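Putative esterase/lipase/thioesterase (Silicibacter sp., PDB 2PBL) probably hydrolyses ester or thioester bonds with an alpha/beta-hydrolase fold, although its exact substrate is not established. Local coordinates at residues H51-F56 and A124-G129; V87-L90 and A95-M98. All coordinates share one frame; numbering follows the deposited sequence.

Contact 1. Residues H51-F56 and A124-G129; sequences HKFDLF and AKEIDG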
ATOM      1  N   HIS A  51       7.470 -14.023  -2.986  1.00 16.39           N
ATOM      2  CA  HIS A  51       7.389 -13.806  -1.529  1.00 17.51           C
ATOM      3  C   HIS A  51       8.664 -13.161  -0.970  1.00 17.45           C
ATOM      4  O   HIS A  51       9.302 -13.671  -0.045  1.00 19.46           O
ATOM      5  CB  HIS A  51       7.052 -15.094  -0.778  1.00 18.62           C
ATOM      6  CG  HIS A  51       5.751 -15.699  -1.195  1.00 18.93           C
ATOM      7  ND1 HIS A  51       5.485 -17.035  -1.080  1.00 26.64           N
ATOM      8  CD2 HIS A  51       4.675 -15.152  -1.799  1.00 30.35           C
ATOM      9  CE1 HIS A  51       4.285 -17.290  -1.565  1.00 29.79           C
ATOM     10  NE2 HIS A  51       3.769 -16.160  -2.005  1.00 23.11           N
ATOM     11  N   LYS A  52       8.957 -11.967  -1.472  1.00 16.44           N
ATOM     12  CA  LYS A  52      10.157 -11.262  -1.139  1.00 17.52           C
ATOM     13  C   LYS A  52       9.840  -9.832  -0.773  1.00 16.11           C
ATOM     14  O   LYS A  52       8.810  -9.323  -1.212  1.00 16.85           O
ATOM     15  CB  LYS A  52      11.031 -11.156  -2.380  1.00 18.16           C
ATOM     16  CG  LYS A  52      11.332 -12.430  -3.124  1.00 28.03           C
ATOM     17  CD  LYS A  52      12.348 -13.258  -2.445  1.00 30.52           C
ATOM     18  CE  LYS A  52      12.658 -14.472  -3.341  1.00 36.31           C
ATOM     19  NZ  LYS A  52      13.471 -15.489  -2.667  1.00 35.10           N
ATOM     20  N   PHE A  53      10.730  -9.224   0.011  1.00 15.07           N
ATOM     21  CA  PHE A  53      10.678  -7.814   0.331  1.00 15.29           C
ATOM     22  C   PHE A  53      12.062  -7.213   0.360  1.00 15.36           C
ATOM     23  O   PHE A  53      13.064  -7.903   0.575  1.00 17.61           O
ATOM     24  CB  PHE A  53       9.948  -7.513   1.649  1.00 17.27           C
ATOM     25  CG  PHE A  53      10.645  -7.998   2.900  1.00 13.79           C
ATOM     26  CD1 PHE A  53      10.559  -9.326   3.307  1.00  8.74           C
ATOM     27  CD2 PHE A  53      11.310  -7.110   3.722  1.00 14.64           C
ATOM     28  CE1 PHE A  53      11.203  -9.759   4.457  1.00 10.87           C
ATOM     29  CE2 PHE A  53      11.929  -7.527   4.903  1.00 18.72           C
ATOM     30  CZ  PHE A  53      11.857  -8.865   5.271  1.00 17.33           C
ATOM     31  N   ASP A  54      12.090  -5.916   0.081  1.00 16.49           N
ATOM     32  CA  ASP A  54      13.291  -5.133   0.155  1.00 15.89           C
ATOM     33  C   ASP A  54      13.225  -4.377   1.498  1.00 16.39           C
ATOM     34  O   ASP A  54      12.158  -3.956   1.964  1.00 15.25           O
ATOM     35  CB  ASP A  54      13.414  -4.173  -1.014  1.00 17.52           C
ATOM     36  CG  ASP A  54      13.693  -4.877  -2.363  1.00 18.09           C
ATOM     37  OD1 ASP A  54      14.111  -6.056  -2.433  1.00 18.36           O
ATOM     38  OD2 ASP A  54      13.478  -4.208  -3.384  1.00 17.76           O
ATOM     39  N   LEU A  55      14.372  -4.293   2.142  1.00 14.57           N
ATOM     40  CA  LEU A  55      14.528  -3.591   3.397  1.00 16.15           C
ATOM     41  C   LEU A  55      15.635  -2.547   3.260  1.00 15.91           C
ATOM     42  O   LEU A  55      16.816  -2.872   3.023  1.00 17.12           O
ATOM     43  CB  LEU A  55      14.824  -4.556   4.527  1.00 15.52           C
ATOM     44  CG  LEU A  55      14.879  -3.989   5.930  1.00 19.13           C
ATOM     45  CD1 LEU A  55      13.549  -3.319   6.349  1.00 17.52           C
ATOM     46  CD2 LEU A  55      15.197  -5.127   6.885  1.00 22.69           C
ATOM     47  N   PHE A  56      15.215  -1.300   3.376  1.00 14.92           N
ATOM     48  CA  PHE A  56      16.094  -0.150   3.294  1.00 14.30           C
ATOM     49  C   PHE A  56      16.341   0.388   4.694  1.00 16.32           C
ATOM     50  O   PHE A  56      15.411   0.784   5.400  1.00 17.78           O
ATOM     51  CB  PHE A  56      15.531   0.924   2.353  1.00 12.07           C
ATOM     52  CG  PHE A  56      15.202   0.379   0.995  1.00 15.54           C
ATOM     53  CD1 PHE A  56      16.215  -0.054   0.157  1.00 13.32           C
ATOM     54  CD2 PHE A  56      13.886   0.218   0.587  1.00 12.86           C
ATOM     55  CE1 PHE A  56      15.921  -0.625  -1.054  1.00 17.60           C
ATOM     56  CE2 PHE A  56      13.598  -0.361  -0.640  1.00 13.50           C
ATOM     57  CZ  PHE A  56      14.611  -0.759  -1.449  1.00 18.85           C
ATOM     58  N   ALA A 124       8.872  -7.092  10.596  1.00 14.74           N
ATOM     59  CA  ALA A 124       8.766  -6.737  12.023  1.00 14.70           C
ATOM     60  C   ALA A 124       9.755  -7.517  12.909  1.00 16.62           C
ATOM     61  O   ALA A 124      10.010  -7.107  14.028  1.00 15.19           O
ATOM     62  CB  ALA A 124       7.375  -6.945  12.514  1.00 17.40           C
ATOM     63  N   LYS A 125      10.260  -8.646  12.409  1.00 17.21           N
ATOM     64  CA  LYS A 125      11.342  -9.380  13.089  1.00 19.23           C
ATOM     65  C   LYS A 125      12.706  -8.740  12.828  1.00 20.28           C
ATOM     66  O   LYS A 125      13.638  -8.890  13.615  1.00 18.44           O
ATOM     67  CB  LYS A 125      11.358 -10.830  12.625  1.00 16.45           C
ATOM     68  CG  LYS A 125      10.085 -11.526  13.049  1.00 26.40           C
ATOM     69  CD  LYS A 125      10.049 -12.992  12.730  1.00 33.16           C
ATOM     70  CE  LYS A 125       8.692 -13.550  13.185  1.00 28.96           C
ATOM     71  NZ  LYS A 125       8.460 -14.874  12.623  1.00 34.12           N
ATOM     72  N   GLU A 126      12.827  -8.037  11.717  1.00 20.33           N
ATOM     73  CA  GLU A 126      14.106  -7.433  11.340  1.00 21.10           C
ATOM     74  C   GLU A 126      14.364  -6.105  12.025  1.00 20.69           C
ATOM     75  O   GLU A 126      15.507  -5.776  12.380  1.00 21.28           O
ATOM     76  CB  GLU A 126      14.147  -7.234   9.829  1.00 21.70           C
ATOM     77  CG  GLU A 126      14.061  -8.470   9.068  1.00 19.98           C
ATOM     78  CD  GLU A 126      15.278  -9.316   9.267  1.00 32.93           C
ATOM     79  OE1 GLU A 126      16.382  -8.759   9.298  1.00 28.01           O
ATOM     80  OE2 GLU A 126      15.133 -10.530   9.400  1.00 39.08           O
ATOM     81  N   ILE A 127      13.296  -5.359  12.213  1.00 17.41           N
ATOM     82  CA  ILE A 127      13.345  -4.052  12.767  1.00 18.03           C
ATOM     83  C   ILE A 127      12.527  -3.960  14.053  1.00 18.51           C
ATOM     84  O   ILE A 127      11.340  -4.334  14.096  1.00 17.08           O
ATOM     85  CB  ILE A 127      12.819  -3.015  11.740  1.00 15.83           C
ATOM     86  CG1 ILE A 127      13.541  -3.134  10.393  1.00 21.11           C
ATOM     87  CG2 ILE A 127      12.938  -1.606  12.285  1.00 19.36           C
ATOM     88  CD1 ILE A 127      15.006  -2.758  10.442  1.00 22.15           C
ATOM     89  N   ASP A 128      13.148  -3.409  15.075  1.00 18.28           N
ATOM     90  CA  ASP A 128      12.476  -3.192  16.309  1.00 21.33           C
ATOM     91  C   ASP A 128      11.790  -1.819  16.270  1.00 20.76           C
ATOM     92  O   ASP A 128      12.157  -0.950  15.478  1.00 23.33           O
ATOM     93  CB  ASP A 128      13.478  -3.228  17.464  1.00 23.56           C
ATOM     94  CG  ASP A 128      14.144  -4.572  17.637  1.00 31.30           C
ATOM     95  OD1 ASP A 128      13.695  -5.564  17.053  1.00 23.45           O
ATOM     96  OD2 ASP A 128      15.122  -4.637  18.413  1.00 31.65           O
ATOM     97  N   GLY A 129      10.782  -1.643  17.118  1.00 18.60           N
ATOM     98  CA  GLY A 129      10.181  -0.347  17.305  1.00 17.91           C
ATOM     99  C   GLY A 129       8.759  -0.279  16.797  1.00 14.90           C
ATOM    100  O   GLY A 129       8.220  -1.292  16.368  1.00 15.33           O
TER

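Contact 2. Residues V87-L90 and A95-M98; sequences VGAL and AVAM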
ATOM      1  N   VAL A  87      12.773   7.359   0.494  1.00 16.15           N
ATOM      2  CA  VAL A  87      13.644   8.481   0.914  1.00 18.39           C
ATOM      3  C   VAL A  87      13.144   9.333   2.105  1.00 17.16           C
ATOM      4  O   VAL A  87      13.869   9.552   3.065  1.00 19.76           O
ATOM      5  CB  VAL A  87      14.002   9.370  -0.345  1.00 12.88           C
ATOM      6  CG1 VAL A  87      14.629  10.685   0.066  1.00 21.96           C
ATOM      7  CG2 VAL A  87      14.928   8.573  -1.258  1.00 23.50           C
ATOM      8  N   GLY A  88      11.913   9.802   2.072  1.00 17.66           N
ATOM      9  CA  GLY A  88      11.440  10.689   3.115  1.00 16.50           C
ATOM     10  C   GLY A  88      11.468  10.066   4.509  1.00 19.59           C
ATOM     11  O   GLY A  88      11.977  10.673   5.460  1.00 18.36           O
ATOM     12  N   ALA A  89      10.962   8.836   4.625  1.00 19.15           N
ATOM     13  CA  ALA A  89      10.969   8.142   5.926  1.00 19.31           C
ATOM     14  C   ALA A  89      12.374   7.767   6.347  1.00 17.93           C
ATOM     15  O   ALA A  89      12.683   7.847   7.516  1.00 15.50           O
ATOM     16  CB  ALA A  89      10.088   6.893   5.867  1.00 22.06           C
ATOM     17  N   LEU A  90      13.196   7.310   5.402  1.00 16.50           N
ATOM     18  CA  LEU A  90      14.596   6.992   5.694  1.00 21.39           C
ATOM     19  C   LEU A  90      15.298   8.189   6.312  1.00 18.84           C
ATOM     20  O   LEU A  90      16.014   8.037   7.269  1.00 21.24           O
ATOM     21  CB  LEU A  90      15.353   6.566   4.440  1.00 19.00           C
ATOM     22  CG  LEU A  90      15.240   5.131   3.944  1.00 22.96           C
ATOM     23  CD1 LEU A  90      15.947   5.001   2.602  1.00 25.20           C
ATOM     24  CD2 LEU A  90      15.824   4.168   4.941  1.00 18.61           C
ATOM     25  N   ALA A  95      13.399   2.504   9.141  1.00 16.51           N
ATOM     26  CA  ALA A  95      13.758   1.463   8.167  1.00 16.59           C
ATOM     27  C   ALA A  95      12.522   1.315   7.302  1.00 15.74           C
ATOM     28  O   ALA A  95      11.412   1.521   7.760  1.00 16.47           O
ATOM     29  CB  ALA A  95      14.098   0.154   8.822  1.00 16.66           C
ATOM     30  N   VAL A  96      12.687   0.955   6.045  1.00 14.86           N
ATOM     31  CA  VAL A  96      11.536   0.877   5.165  1.00 13.98           C
ATOM     32  C   VAL A  96      11.447  -0.455   4.434  1.00 13.82           C
ATOM     33  O   VAL A  96      12.367  -0.837   3.717  1.00 13.73           O
ATOM     34  CB  VAL A  96      11.571   2.065   4.135  1.00 16.13           C
ATOM     35  CG1 VAL A  96      10.416   1.965   3.149  1.00 14.04           C
ATOM     36  CG2 VAL A  96      11.557   3.393   4.880  1.00 16.58           C
ATOM     37  N   ALA A  97      10.322  -1.158   4.601  1.00 13.83           N
ATOM     38  CA  ALA A  97      10.138  -2.426   3.950  1.00 10.60           C
ATOM     39  C   ALA A  97       9.146  -2.294   2.814  1.00 12.79           C
ATOM     40  O   ALA A  97       8.106  -1.667   2.993  1.00 12.34           O
ATOM     41  CB  ALA A  97       9.639  -3.497   4.967  1.00 11.25           C
HETATM   42  N   MSE A  98       9.390  -2.998   1.718  1.00 11.56           N
HETATM   43  CA  MSE A  98       8.499  -3.011   0.575  1.00 11.78           C
HETATM   44  C   MSE A  98       8.277  -4.418   0.032  1.00 13.11           C
HETATM   45  O   MSE A  98       9.124  -4.972  -0.607  1.00 12.46           O
HETATM   46  CB  MSE A  98       9.012  -2.087  -0.523  1.00 12.52           C
HETATM   47  CG  MSE A  98       8.808  -0.644  -0.152  1.00 11.18           C
HETATM   48 SE   MSE A  98       9.396   0.573  -1.580  0.75 15.95          SE
HETATM   49  CE  MSE A  98       9.016   2.248  -0.792  1.00 11.15           C
TER

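Contact 1. Residues H51-F56 and A124-G129
Leu55 spreads its two methyls against the end of helix 109-126, one on Glu126 and the other on Ile127. CD2 lies 3.8 Å from Glu126 CB, where the two side chains run past each other at a slant, so the glutamate contributes its aliphatic stem and not its carboxylate. CD1 meets Ile127 CG1 tip to tip at 4.0 Å. With CG anti to the backbone N (chi1 -174°) the branch point is carried from the strand towards the helix end, and chi2 of 59° then divides the methyls between the two partners. Two residues back on the same face of strand 52-56, Phe53 offers a ring edge, its CZ approaching Glu126 CG near the ring plane at 4.4 Å, a looser touch.

The glutamate chain bends at chi2 (-67°), which separates its two roles: CB and CG cover Leu55 and the Phe53 edge, while OE1 forms a salt bridge with Arg40 of the edge strand 39-44. Phe53 also packs on Ala122 and Ala123, extending the apolar layer along the helix, and Ile127 continues it to Ala95 on strand 94-99. Alternate residues of one strand thus face a helix and the turn that leaves it, the layering of sheet and helix characteristic of the alpha/beta-hydrolase fold.

Contact 2. Residues V87-L90 and A95-M98
Val96 holds CG1 anti to its backbone N (chi1 177°), which places CG2 beside that nitrogen and turns this methyl to the helix 87-91. On the other side, Leu90 has CG anti to its own carbonyl carbon (chi1 -82°), a setting that swings the branch point towards the strand although the CB bond leaves the backbone at an angle to it. The two side chains then pass at a slant, and the contact is made by the leucine branch carbon itself: Leu90 CG lies 4.2 Å from Val96 CG2. Ala89 needs no torsion to take part. Its CB points at the strand and reaches Val96 CG2 at 3.9 Å, so a single valine methyl is met by two consecutive helical residues.

This is one half of a beta-alpha-beta crossover, in which strand 64-69 leads through helix 87-91 into strand 94-99, its parallel neighbour in the sheet. The short link between helix and second strand keeps them close at the joint, where the CA atoms of Leu90 and Ala95 are 6.1 Å apart. Phe66, on the first strand of the unit, packs on both Ala89 and Val96 and so ties all three elements together.

The strand alternates in the usual way. Val96 faces the helix, whereas Ala95 directs its methyl away from it, to the other face of the sheet. Ala89 and Val96 are buried; Leu90, only partly so, also packs on Phe31 of helix 20-35, which touches Val87 too and brings a second helix against the short one.

Contact 1 and contact 2 work on neighbouring, antiparallel strands of one sheet, with centres 10 Å apart. Backbone bonds probably join them: Phe56 O accepts from Val96 N at 2.8 Å and Asp54 O from Met98 N at 2.9 Å. Side chains meet as well, Ile127 CD1 lying 3.5 Å from Ala95 CB, so the turn after helix 109-126 in contact 1 rests on the strand of contact 2. The helices of the two contacts cover opposite faces of that sheet. In sequence, contact 2 is nested inside the loop that contact 1 closes. A probable nucleophile elbow at Ser137 follows strand 131-136, the strand that succeeds helix 109-126 in the chain.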